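Local structure of death domain of TUBE (Drosophila melanogaster, 1D2Z) at residues D18-L26 / L119-F130; M43-L54 / N102-L113. The protein recruits the kinase Pelle to the plasma membrane through its death domain and activates it in the Toll pathway that sets embryonic dorsoventral polarity. All coordinates share one frame; numbering follows the deposited sequence.

In the fold
This chain is the death domain of Tube, a six-helix-bundle fold, and two contacts show how such a bundle is closed. From the N terminus, helix 16-27 supplies the first half of interaction 1 and waits 92 residues for its partner. Residues 43-54, with the weakly bonded helix at about 45-49, come next and meet residues 102-113 in interaction 2, closing a smaller loop nested inside the larger one. Helix 120-130 then follows helix 107-116 and completes interaction 1. The contact centres lie about 16 Å apart, yet they touch: Leu110 packs on Leu22 and Val126, and Val107 on Val126. Helix 107-116 thus joins the terminal helix pair to the helix and turn of residues 43-54.

Interaction 1. Residues D18-L26 / L119-F130; sequences DIYRLAKIL and LFSAADFVALDF
Phe125 reaches onto helix 18-26 with CG anti to its backbone N (chi1 174°), and its ring meets two unlike neighbours. Near the root of the ring, the CD1 methyl of Ile25 forms an off-centre CH-pi contact, 4.2 Å from the Phe125 centroid. At the far end, Phe125 CZ stands over the middle of the Arg21 guanidinium, 3.9 Å above that plane. The two planes are 86° apart, so the ring presents its edge to the charged group, not its face.

Ile25 also uses its other branch: CG2 lies 3.6 Å from Ala122 N and touches Ser121 CB, where the backbones come close. Ser121 OG turns elsewhere and hydrogen-bonds Gly71 O of the neighbouring Pelle chain. Leu22 and Leu26 press their methyls on Ala122 CB.

Toward the other end Phe130 brings its ring edge to Asp18, with CZ 3.6 Å from Asp18 O and CE1 against Asp18 CB; Tyr5 packs edge-to-face with the same ring. Beside Phe125, Arg21 NH2 forms salt bridges to two carboxylates: Asp18 OD1 at 2.9 Å, a bond lying in the guanidinium plane, and Asp129 OD1 at 2.8 Å, met obliquely. Tyr5 OH hydrogen-bonds Asp18 OD2, and Lys4 NZ forms a second salt bridge to Asp129 OD1.

The result is an antiparallel pairing (162°) of the first and last helices of the death-domain bundle. Apart from the Arg21-Asp129 salt bridge, they meet mainly through apolar branches; the charged groups that join them are gathered at one end, where Arg21 and Lys4 probably offset the mutual repulsion of Asp18 and Asp129.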
loop_
_atom_site.group_PDB
_atom_site.type_symbol
_atom_site.label_atom_id
_atom_site.label_comp_id
_atom_site.label_asym_id
_atom_site.label_seq_id
_atom_site.Cartn_x
_atom_site.Cartn_y
_atom_site.Cartn_z
ATOM N N ASP B 18 17.829 -0.096 2.578
ATOM C CA ASP B 18 16.812 -0.340 1.563
ATOM C C ASP B 18 15.585 -0.976 2.210
ATOM O O ASP B 18 14.450 -0.599 1.908
ATOM C CB ASP B 18 17.357 -1.222 0.435
ATOM C CG ASP B 18 18.194 -0.442 -0.560
ATOM O OD1 ASP B 18 17.902 0.754 -0.790
ATOM O OD2 ASP B 18 19.139 -1.027 -1.126
ATOM N N ILE B 19 15.824 -1.928 3.108
ATOM C CA ILE B 19 14.740 -2.589 3.825
ATOM C C ILE B 19 14.020 -1.541 4.670
ATOM O O ILE B 19 12.798 -1.568 4.786
ATOM C CB ILE B 19 15.259 -3.712 4.754
ATOM C CG1 ILE B 19 15.777 -4.896 3.931
ATOM C CG2 ILE B 19 14.151 -4.179 5.691
ATOM C CD1 ILE B 19 14.717 -5.569 3.065
ATOM N N TYR B 20 14.781 -0.590 5.209
ATOM C CA TYR B 20 14.204 0.458 6.041
ATOM C C TYR B 20 13.231 1.342 5.266
ATOM O O TYR B 20 12.200 1.748 5.804
ATOM C CB TYR B 20 15.296 1.319 6.680
ATOM C CG TYR B 20 14.749 2.366 7.625
ATOM C CD1 TYR B 20 14.092 1.993 8.798
ATOM C CD2 TYR B 20 14.852 3.725 7.330
ATOM C CE1 TYR B 20 13.547 2.944 9.652
ATOM C CE2 TYR B 20 14.309 4.688 8.179
ATOM C CZ TYR B 20 13.659 4.286 9.338
ATOM O OH TYR B 20 13.110 5.220 10.183
ATOM N N ARG B 21 13.574 1.670 4.022
ATOM C CA ARG B 21 12.694 2.497 3.202
ATOM C C ARG B 21 11.396 1.734 2.948
ATOM O O ARG B 21 10.310 2.304 3.021
ATOM C CB ARG B 21 13.382 2.904 1.896
ATOM C CG ARG B 21 14.546 3.867 2.122
ATOM C CD ARG B 21 15.018 4.515 0.836
ATOM N NE ARG B 21 15.641 3.553 -0.065
ATOM C CZ ARG B 21 15.755 3.720 -1.379
ATOM N NH1 ARG B 21 15.282 4.820 -1.960
ATOM N NH2 ARG B 21 16.348 2.788 -2.112
ATOM N N LEU B 22 11.519 0.427 2.717
ATOM C CA LEU B 22 10.358 -0.435 2.507
ATOM C C LEU B 22 9.525 -0.473 3.793
ATOM O O LEU B 22 8.295 -0.390 3.751
ATOM C CB LEU B 22 10.805 -1.858 2.148
ATOM C CG LEU B 22 9.724 -2.949 2.152
ATOM C CD1 LEU B 22 8.672 -2.681 1.075
ATOM C CD2 LEU B 22 10.372 -4.293 1.926
ATOM N N ALA B 23 10.209 -0.598 4.929
ATOM C CA ALA B 23 9.555 -0.658 6.238
ATOM C C ALA B 23 8.661 0.549 6.511
ATOM O O ALA B 23 7.521 0.391 6.956
ATOM C CB ALA B 23 10.597 -0.807 7.351
ATOM N N LYS B 24 9.168 1.749 6.236
ATOM C CA LYS B 24 8.389 2.966 6.465
ATOM C C LYS B 24 7.105 2.984 5.639
ATOM O O LYS B 24 6.077 3.514 6.070
ATOM C CB LYS B 24 9.226 4.219 6.191
ATOM C CG LYS B 24 10.375 4.411 7.185
ATOM C CD LYS B 24 9.919 4.157 8.634
ATOM C CE LYS B 24 8.876 5.166 9.111
ATOM N NZ LYS B 24 8.224 4.702 10.376
ATOM N N ILE B 25 7.165 2.380 4.459
ATOM C CA ILE B 25 6.000 2.294 3.590
ATOM C C ILE B 25 4.982 1.352 4.240
ATOM O O ILE B 25 3.804 1.689 4.372
ATOM C CB ILE B 25 6.404 1.781 2.191
ATOM C CG1 ILE B 25 7.371 2.782 1.546
ATOM C CG2 ILE B 25 5.164 1.568 1.316
ATOM C CD1 ILE B 25 7.869 2.374 0.191
ATOM N N LEU B 26 5.459 0.199 4.701
ATOM C CA LEU B 26 4.599 -0.791 5.345
ATOM C C LEU B 26 4.083 -0.349 6.712
ATOM O O LEU B 26 3.102 -0.903 7.209
ATOM C CB LEU B 26 5.322 -2.137 5.464
ATOM C CG LEU B 26 5.551 -2.907 4.160
ATOM C CD1 LEU B 26 6.503 -4.077 4.393
ATOM C CD2 LEU B 26 4.217 -3.391 3.603
ATOM N N LEU B 119 -0.847 -4.405 -1.334
ATOM C CA LEU B 119 0.035 -3.401 -0.736
ATOM C C LEU B 119 0.845 -2.844 -1.910
ATOM O O LEU B 119 2.056 -3.062 -2.022
ATOM C CB LEU B 119 0.941 -4.068 0.310
ATOM C CG LEU B 119 0.183 -4.864 1.393
ATOM C CD1 LEU B 119 1.161 -5.503 2.381
ATOM C CD2 LEU B 119 -0.807 -3.959 2.137
ATOM N N PHE B 120 0.147 -2.125 -2.789
ATOM C CA PHE B 120 0.751 -1.577 -3.996
ATOM C C PHE B 120 1.836 -0.530 -3.843
ATOM O O PHE B 120 2.736 -0.459 -4.676
ATOM C CB PHE B 120 -0.330 -1.144 -4.987
ATOM C CG PHE B 120 -1.060 -2.307 -5.606
ATOM C CD1 PHE B 120 -0.411 -3.146 -6.505
ATOM C CD2 PHE B 120 -2.369 -2.596 -5.243
ATOM C CE1 PHE B 120 -1.058 -4.267 -7.036
ATOM C CE2 PHE B 120 -3.025 -3.713 -5.766
ATOM C CZ PHE B 120 -2.369 -4.548 -6.662
ATOM N N SER B 121 1.782 0.267 -2.782
ATOM C CA SER B 121 2.819 1.271 -2.552
ATOM C C SER B 121 4.141 0.555 -2.288
ATOM O O SER B 121 5.191 0.937 -2.809
ATOM C CB SER B 121 2.468 2.147 -1.357
ATOM O OG SER B 121 2.095 3.436 -1.782
ATOM N N ALA B 122 4.075 -0.502 -1.484
ATOM C CA ALA B 122 5.252 -1.294 -1.157
ATOM C C ALA B 122 5.680 -2.107 -2.371
ATOM O O ALA B 122 6.871 -2.173 -2.695
ATOM C CB ALA B 122 4.961 -2.217 0.029
ATOM N N ALA B 123 4.704 -2.715 -3.046
ATOM C CA ALA B 123 4.975 -3.526 -4.226
ATOM C C ALA B 123 5.635 -2.716 -5.348
ATOM O O ALA B 123 6.578 -3.195 -5.976
ATOM C CB ALA B 123 3.689 -4.187 -4.728
ATOM N N ASP B 124 5.129 -1.508 -5.605
ATOM C CA ASP B 124 5.682 -0.631 -6.650
ATOM C C ASP B 124 7.120 -0.250 -6.309
ATOM O O ASP B 124 7.983 -0.162 -7.189
ATOM C CB ASP B 124 4.844 0.653 -6.807
ATOM C CG ASP B 124 3.452 0.392 -7.369
ATOM O OD1 ASP B 124 3.173 -0.744 -7.811
ATOM O OD2 ASP B 124 2.625 1.325 -7.355
ATOM N N PHE B 125 7.363 -0.017 -5.022
ATOM C CA PHE B 125 8.689 0.342 -4.536
ATOM C C PHE B 125 9.661 -0.818 -4.754
ATOM O O PHE B 125 10.774 -0.617 -5.233
ATOM C CB PHE B 125 8.634 0.701 -3.050
ATOM C CG PHE B 125 9.991 0.937 -2.437
ATOM C CD1 PHE B 125 10.690 2.115 -2.694
ATOM C CD2 PHE B 125 10.575 -0.025 -1.621
ATOM C CE1 PHE B 125 11.959 2.329 -2.145
ATOM C CE2 PHE B 125 11.839 0.180 -1.068
ATOM C CZ PHE B 125 12.531 1.359 -1.332
ATOM N N VAL B 126 9.242 -2.024 -4.393
ATOM C CA VAL B 126 10.086 -3.200 -4.563
ATOM C C VAL B 126 10.359 -3.481 -6.042
ATOM O O VAL B 126 11.482 -3.826 -6.418
ATOM C CB VAL B 126 9.465 -4.449 -3.882
ATOM C CG1 VAL B 126 10.213 -5.718 -4.294
ATOM C CG2 VAL B 126 9.505 -4.286 -2.352
ATOM N N ALA B 127 9.342 -3.309 -6.881
ATOM C CA ALA B 127 9.494 -3.555 -8.315
ATOM C C ALA B 127 10.468 -2.574 -8.965
ATOM O O ALA B 127 11.407 -2.980 -9.650
ATOM C CB ALA B 127 8.142 -3.489 -9.013
ATOM N N LEU B 128 10.251 -1.288 -8.722
ATOM C CA LEU B 128 11.093 -0.248 -9.298
ATOM C C LEU B 128 12.487 -0.154 -8.680
ATOM O O LEU B 128 13.490 -0.437 -9.341
ATOM C CB LEU B 128 10.389 1.106 -9.195
ATOM C CG LEU B 128 9.103 1.261 -10.006
ATOM C CD1 LEU B 128 8.371 2.533 -9.607
ATOM C CD2 LEU B 128 9.442 1.272 -11.490
ATOM N N ASP B 129 12.536 0.204 -7.401
ATOM C CA ASP B 129 13.793 0.381 -6.683
ATOM C C ASP B 129 14.677 -0.860 -6.528
ATOM O O ASP B 129 15.886 -0.783 -6.734
ATOM C CB ASP B 129 13.518 1.006 -5.310
ATOM C CG ASP B 129 14.769 1.575 -4.663
ATOM O OD1 ASP B 129 15.478 0.820 -3.965
ATOM O OD2 ASP B 129 15.031 2.782 -4.844
ATOM N N PHE B 130 14.087 -1.992 -6.152
ATOM C CA PHE B 130 14.857 -3.224 -5.958
ATOM C C PHE B 130 15.147 -4.026 -7.228
ATOM O O PHE B 130 16.269 -4.496 -7.430
ATOM C CB PHE B 130 14.151 -4.161 -4.970
ATOM C CG PHE B 130 14.155 -3.690 -3.540
ATOM C CD1 PHE B 130 14.457 -2.375 -3.209
ATOM C CD2 PHE B 130 13.824 -4.576 -2.519
ATOM C CE1 PHE B 130 14.425 -1.947 -1.884
ATOM C CE2 PHE B 130 13.788 -4.158 -1.187
ATOM C CZ PHE B 130 14.090 -2.842 -0.871
#

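Interaction 2. Residues M43-L54 / N102-L113; sequences MDVQACSGAGCL and NERPTVGVLLQL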
loop_
_atom_site.group_PDB
_atom_site.type_symbol
_atom_site.label_atom_id
_atom_site.label_comp_id
_atom_site.label_asym_id
_atom_site.label_seq_id
_atom_site.Cartn_x
_atom_site.Cartn_y
_atom_site.Cartn_z
ATOM N N MET B 43 7.163 -22.649 2.182
ATOM C CA MET B 43 7.326 -22.371 0.762
ATOM C C MET B 43 8.718 -22.768 0.287
ATOM O O MET B 43 9.690 -22.687 1.040
ATOM C CB MET B 43 7.176 -20.876 0.468
ATOM C CG MET B 43 5.778 -20.308 0.528
ATOM S SD MET B 43 5.833 -18.579 0.016
ATOM C CE MET B 43 6.400 -17.799 1.534
ATOM N N ASP B 44 8.798 -23.205 -0.966
ATOM C CA ASP B 44 10.072 -23.536 -1.587
ATOM C C ASP B 44 10.414 -22.169 -2.181
ATOM O O ASP B 44 10.140 -21.894 -3.350
ATOM C CB ASP B 44 9.875 -24.589 -2.687
ATOM C CG ASP B 44 11.186 -25.028 -3.340
ATOM O OD1 ASP B 44 12.229 -24.363 -3.145
ATOM O OD2 ASP B 44 11.164 -26.046 -4.069
ATOM N N VAL B 45 10.919 -21.294 -1.317
ATOM C CA VAL B 45 11.274 -19.917 -1.651
ATOM C C VAL B 45 11.922 -19.673 -3.005
ATOM O O VAL B 45 11.471 -18.811 -3.757
ATOM C CB VAL B 45 12.148 -19.297 -0.544
ATOM C CG1 VAL B 45 12.640 -17.927 -0.954
ATOM C CG2 VAL B 45 11.350 -19.191 0.731
ATOM N N GLN B 46 12.985 -20.410 -3.306
ATOM C CA GLN B 46 13.677 -20.241 -4.579
ATOM C C GLN B 46 12.766 -20.550 -5.765
ATOM O O GLN B 46 12.746 -19.811 -6.748
ATOM C CB GLN B 46 14.950 -21.095 -4.617
ATOM C CG GLN B 46 16.063 -20.591 -3.684
ATOM C CD GLN B 46 16.561 -19.194 -4.051
ATOM O OE1 GLN B 46 16.735 -18.873 -5.228
ATOM N NE2 GLN B 46 16.792 -18.359 -3.041
ATOM N N ALA B 47 11.978 -21.612 -5.639
ATOM C CA ALA B 47 11.051 -22.013 -6.691
ATOM C C ALA B 47 9.887 -21.025 -6.826
ATOM O O ALA B 47 9.324 -20.871 -7.907
ATOM C CB ALA B 47 10.527 -23.414 -6.418
ATOM N N CYS B 48 9.550 -20.349 -5.727
ATOM C CA CYS B 48 8.455 -19.377 -5.705
ATOM C C CYS B 48 8.877 -17.945 -6.033
ATOM O O CYS B 48 8.020 -17.076 -6.205
ATOM C CB CYS B 48 7.775 -19.379 -4.331
ATOM S SG CYS B 48 6.785 -20.836 -3.940
ATOM N N SER B 49 10.184 -17.703 -6.129
ATOM C CA SER B 49 10.720 -16.365 -6.398
ATOM C C SER B 49 10.465 -15.772 -7.782
ATOM O O SER B 49 10.268 -14.557 -7.910
ATOM C CB SER B 49 12.223 -16.324 -6.108
ATOM O OG SER B 49 12.498 -16.570 -4.739
ATOM N N GLY B 50 10.515 -16.610 -8.815
ATOM C CA GLY B 50 10.288 -16.132 -10.172
ATOM C C GLY B 50 8.927 -15.481 -10.352
ATOM O O GLY B 50 8.022 -15.699 -9.550
ATOM N N ALA B 51 8.785 -14.665 -11.394
ATOM C CA ALA B 51 7.522 -13.987 -11.673
ATOM C C ALA B 51 6.417 -15.006 -11.952
ATOM O O ALA B 51 6.578 -15.900 -12.787
ATOM C CB ALA B 51 7.682 -13.028 -12.853
ATOM N N GLY B 52 5.326 -14.904 -11.195
ATOM C CA GLY B 52 4.207 -15.816 -11.358
ATOM C C GLY B 52 4.495 -17.222 -10.868
ATOM O O GLY B 52 3.766 -18.162 -11.201
ATOM N N CYS B 53 5.560 -17.372 -10.084
ATOM C CA CYS B 53 5.938 -18.673 -9.549
ATOM C C CYS B 53 5.344 -18.955 -8.176
ATOM O O CYS B 53 5.405 -20.087 -7.696
ATOM C CB CYS B 53 7.460 -18.821 -9.497
ATOM S SG CYS B 53 8.236 -18.974 -11.119
ATOM N N LEU B 54 4.800 -17.928 -7.530
ATOM C CA LEU B 54 4.195 -18.119 -6.216
ATOM C C LEU B 54 2.679 -18.214 -6.349
ATOM O O LEU B 54 1.987 -17.199 -6.419
ATOM C CB LEU B 54 4.583 -16.985 -5.254
ATOM C CG LEU B 54 4.456 -17.213 -3.736
ATOM C CD1 LEU B 54 5.067 -16.039 -2.998
ATOM C CD2 LEU B 54 3.012 -17.400 -3.303
ATOM N N ASN B 102 16.203 -23.551 2.223
ATOM C CA ASN B 102 15.596 -22.734 1.179
ATOM C C ASN B 102 14.258 -22.208 1.687
ATOM O O ASN B 102 13.237 -22.288 0.999
ATOM C CB ASN B 102 15.398 -23.560 -0.097
ATOM C CG ASN B 102 16.711 -24.058 -0.681
ATOM O OD1 ASN B 102 17.467 -23.292 -1.285
ATOM N ND2 ASN B 102 16.987 -25.346 -0.503
ATOM N N GLU B 103 14.276 -21.682 2.909
ATOM C CA GLU B 103 13.080 -21.144 3.538
ATOM C C GLU B 103 13.210 -19.639 3.771
ATOM O O GLU B 103 12.214 -18.954 4.002
ATOM C CB GLU B 103 12.813 -21.880 4.854
ATOM C CG GLU B 103 11.500 -21.524 5.549
ATOM C CD GLU B 103 10.262 -22.010 4.818
ATOM O OE1 GLU B 103 10.356 -22.974 4.028
ATOM O OE2 GLU B 103 9.182 -21.429 5.052
ATOM N N ARG B 104 14.438 -19.128 3.688
ATOM C CA ARG B 104 14.707 -17.700 3.872
ATOM C C ARG B 104 14.007 -16.914 2.768
ATOM O O ARG B 104 14.302 -17.100 1.587
ATOM C CB ARG B 104 16.209 -17.427 3.788
ATOM C CG ARG B 104 17.057 -18.128 4.829
ATOM C CD ARG B 104 16.989 -17.421 6.167
ATOM N NE ARG B 104 18.050 -17.873 7.065
ATOM C CZ ARG B 104 18.056 -19.042 7.696
ATOM N NH1 ARG B 104 17.050 -19.893 7.538
ATOM N NH2 ARG B 104 19.071 -19.365 8.485
ATOM N N PRO B 105 13.100 -15.997 3.138
ATOM C CA PRO B 105 12.367 -15.192 2.156
ATOM C C PRO B 105 13.244 -14.358 1.227
ATOM O O PRO B 105 14.300 -13.866 1.621
ATOM C CB PRO B 105 11.475 -14.320 3.033
ATOM C CG PRO B 105 12.264 -14.191 4.301
ATOM C CD PRO B 105 12.742 -15.594 4.510
ATOM N N THR B 106 12.771 -14.195 -0.005
ATOM C CA THR B 106 13.472 -13.436 -1.032
ATOM C C THR B 106 12.645 -12.250 -1.526
ATOM O O THR B 106 11.455 -12.143 -1.225
ATOM C CB THR B 106 13.783 -14.330 -2.246
ATOM O OG1 THR B 106 12.566 -14.929 -2.712
ATOM C CG2 THR B 106 14.788 -15.429 -1.874
ATOM N N VAL B 107 13.285 -11.386 -2.312
ATOM C CA VAL B 107 12.647 -10.208 -2.889
ATOM C C VAL B 107 11.477 -10.592 -3.806
ATOM O O VAL B 107 10.468 -9.882 -3.861
ATOM C CB VAL B 107 13.663 -9.363 -3.704
ATOM C CG1 VAL B 107 12.951 -8.236 -4.448
ATOM C CG2 VAL B 107 14.734 -8.782 -2.781
ATOM N N GLY B 108 11.631 -11.702 -4.528
ATOM C CA GLY B 108 10.598 -12.172 -5.442
ATOM C C GLY B 108 9.374 -12.667 -4.693
ATOM O O GLY B 108 8.246 -12.427 -5.118
ATOM N N VAL B 109 9.601 -13.376 -3.588
ATOM C CA VAL B 109 8.516 -13.877 -2.758
ATOM C C VAL B 109 7.819 -12.695 -2.084
ATOM O O VAL B 109 6.595 -12.656 -2.006
ATOM C CB VAL B 109 9.029 -14.886 -1.703
ATOM C CG1 VAL B 109 8.003 -15.079 -0.597
ATOM C CG2 VAL B 109 9.320 -16.223 -2.371
ATOM N N LEU B 110 8.604 -11.718 -1.631
ATOM C CA LEU B 110 8.045 -10.530 -0.987
ATOM C C LEU B 110 7.143 -9.771 -1.958
ATOM O O LEU B 110 6.007 -9.441 -1.624
ATOM C CB LEU B 110 9.157 -9.604 -0.492
ATOM C CG LEU B 110 8.740 -8.172 -0.122
ATOM C CD1 LEU B 110 7.900 -8.177 1.148
ATOM C CD2 LEU B 110 9.978 -7.299 0.055
ATOM N N LEU B 111 7.644 -9.529 -3.168
ATOM C CA LEU B 111 6.887 -8.802 -4.184
ATOM C C LEU B 111 5.530 -9.440 -4.462
ATOM O O LEU B 111 4.511 -8.757 -4.450
ATOM C CB LEU B 111 7.685 -8.687 -5.488
ATOM C CG LEU B 111 6.928 -8.056 -6.666
ATOM C CD1 LEU B 111 6.509 -6.643 -6.305
ATOM C CD2 LEU B 111 7.783 -8.050 -7.934
ATOM N N GLN B 112 5.520 -10.748 -4.691
ATOM C CA GLN B 112 4.277 -11.456 -4.975
ATOM C C GLN B 112 3.308 -11.456 -3.792
ATOM O O GLN B 112 2.096 -11.359 -3.987
ATOM C CB GLN B 112 4.574 -12.871 -5.465
ATOM C CG GLN B 112 5.171 -12.873 -6.859
ATOM C CD GLN B 112 5.644 -14.238 -7.296
ATOM O OE1 GLN B 112 4.921 -14.973 -7.971
ATOM N NE2 GLN B 112 6.873 -14.582 -6.929
ATOM N N LEU B 113 3.835 -11.544 -2.571
ATOM C CA LEU B 113 2.975 -11.500 -1.384
ATOM C C LEU B 113 2.413 -10.083 -1.207
ATOM O O LEU B 113 1.261 -9.920 -0.821
ATOM C CB LEU B 113 3.723 -11.955 -0.126
ATOM C CG LEU B 113 4.070 -13.453 -0.057
ATOM C CD1 LEU B 113 4.805 -13.759 1.232
ATOM C CD2 LEU B 113 2.798 -14.298 -0.144
HETATM O O HOH W 1 7.368 -19.987 3.763
HETATM O O HOH W 2 15.947 -18.435 -0.244
HETATM O O HOH W 3 2.309 -14.681 -8.504
#
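Gln112 reaches the turn of residues 50-53 and grips the 43-54 segment with both ends of its amide. Its chain, extended beyond CG (chi2 172°), carries NE2 out to donate to Cys48 O (2.8 Å), in that carbonyl's plane, while OE1 accepts from Leu54 N (3.0 Å). A water also links OE1 to Leu54 O. A further bond from NE2 to Gly108 O, one helical turn back, fixes the amide's rotation; Gln112 N reaches that oxygen from the opposite face. A leucine in place of Gln112 would probably leave Cys48 O and Leu54 N without their mates and set the type II turn from Gly50 to Cys53 free to shift.

Packing is tight beside this clamp. Gly108 CA approaches Ser49 O to 3.4 Å in a CA-H...O contact, where any side chain would clash with that oxygen. Thr106 OG1 donates to Ser49 OG (2.6 Å), which donates on to Val45 O (2.7 Å). Val45 packs its two methyls against the backbone of residues 103-104, and its CG1 is squeezed to 3.4 Å from Thr106 CG2. Val109 CG1 meets Met43 CE tip to tip and also touches Leu54 CD1.

The other side is looser. Asn102 and Glu103 are poorly ordered, and the bond from Val45 N to Asn102 O is weak at 3.4 Å. Water bridges Met43 N to Glu103 OE2, and another joins Gln46 NE2 to Arg104 O; Gln46 OE1 turns to Asn8.

Within the death-domain bundle, residues 43-54 are thus fastened to helix 107-116 by direct bonds at the Gln112 end, reinforced by one water, against mainly water-borne and weak links at the Asn102 end.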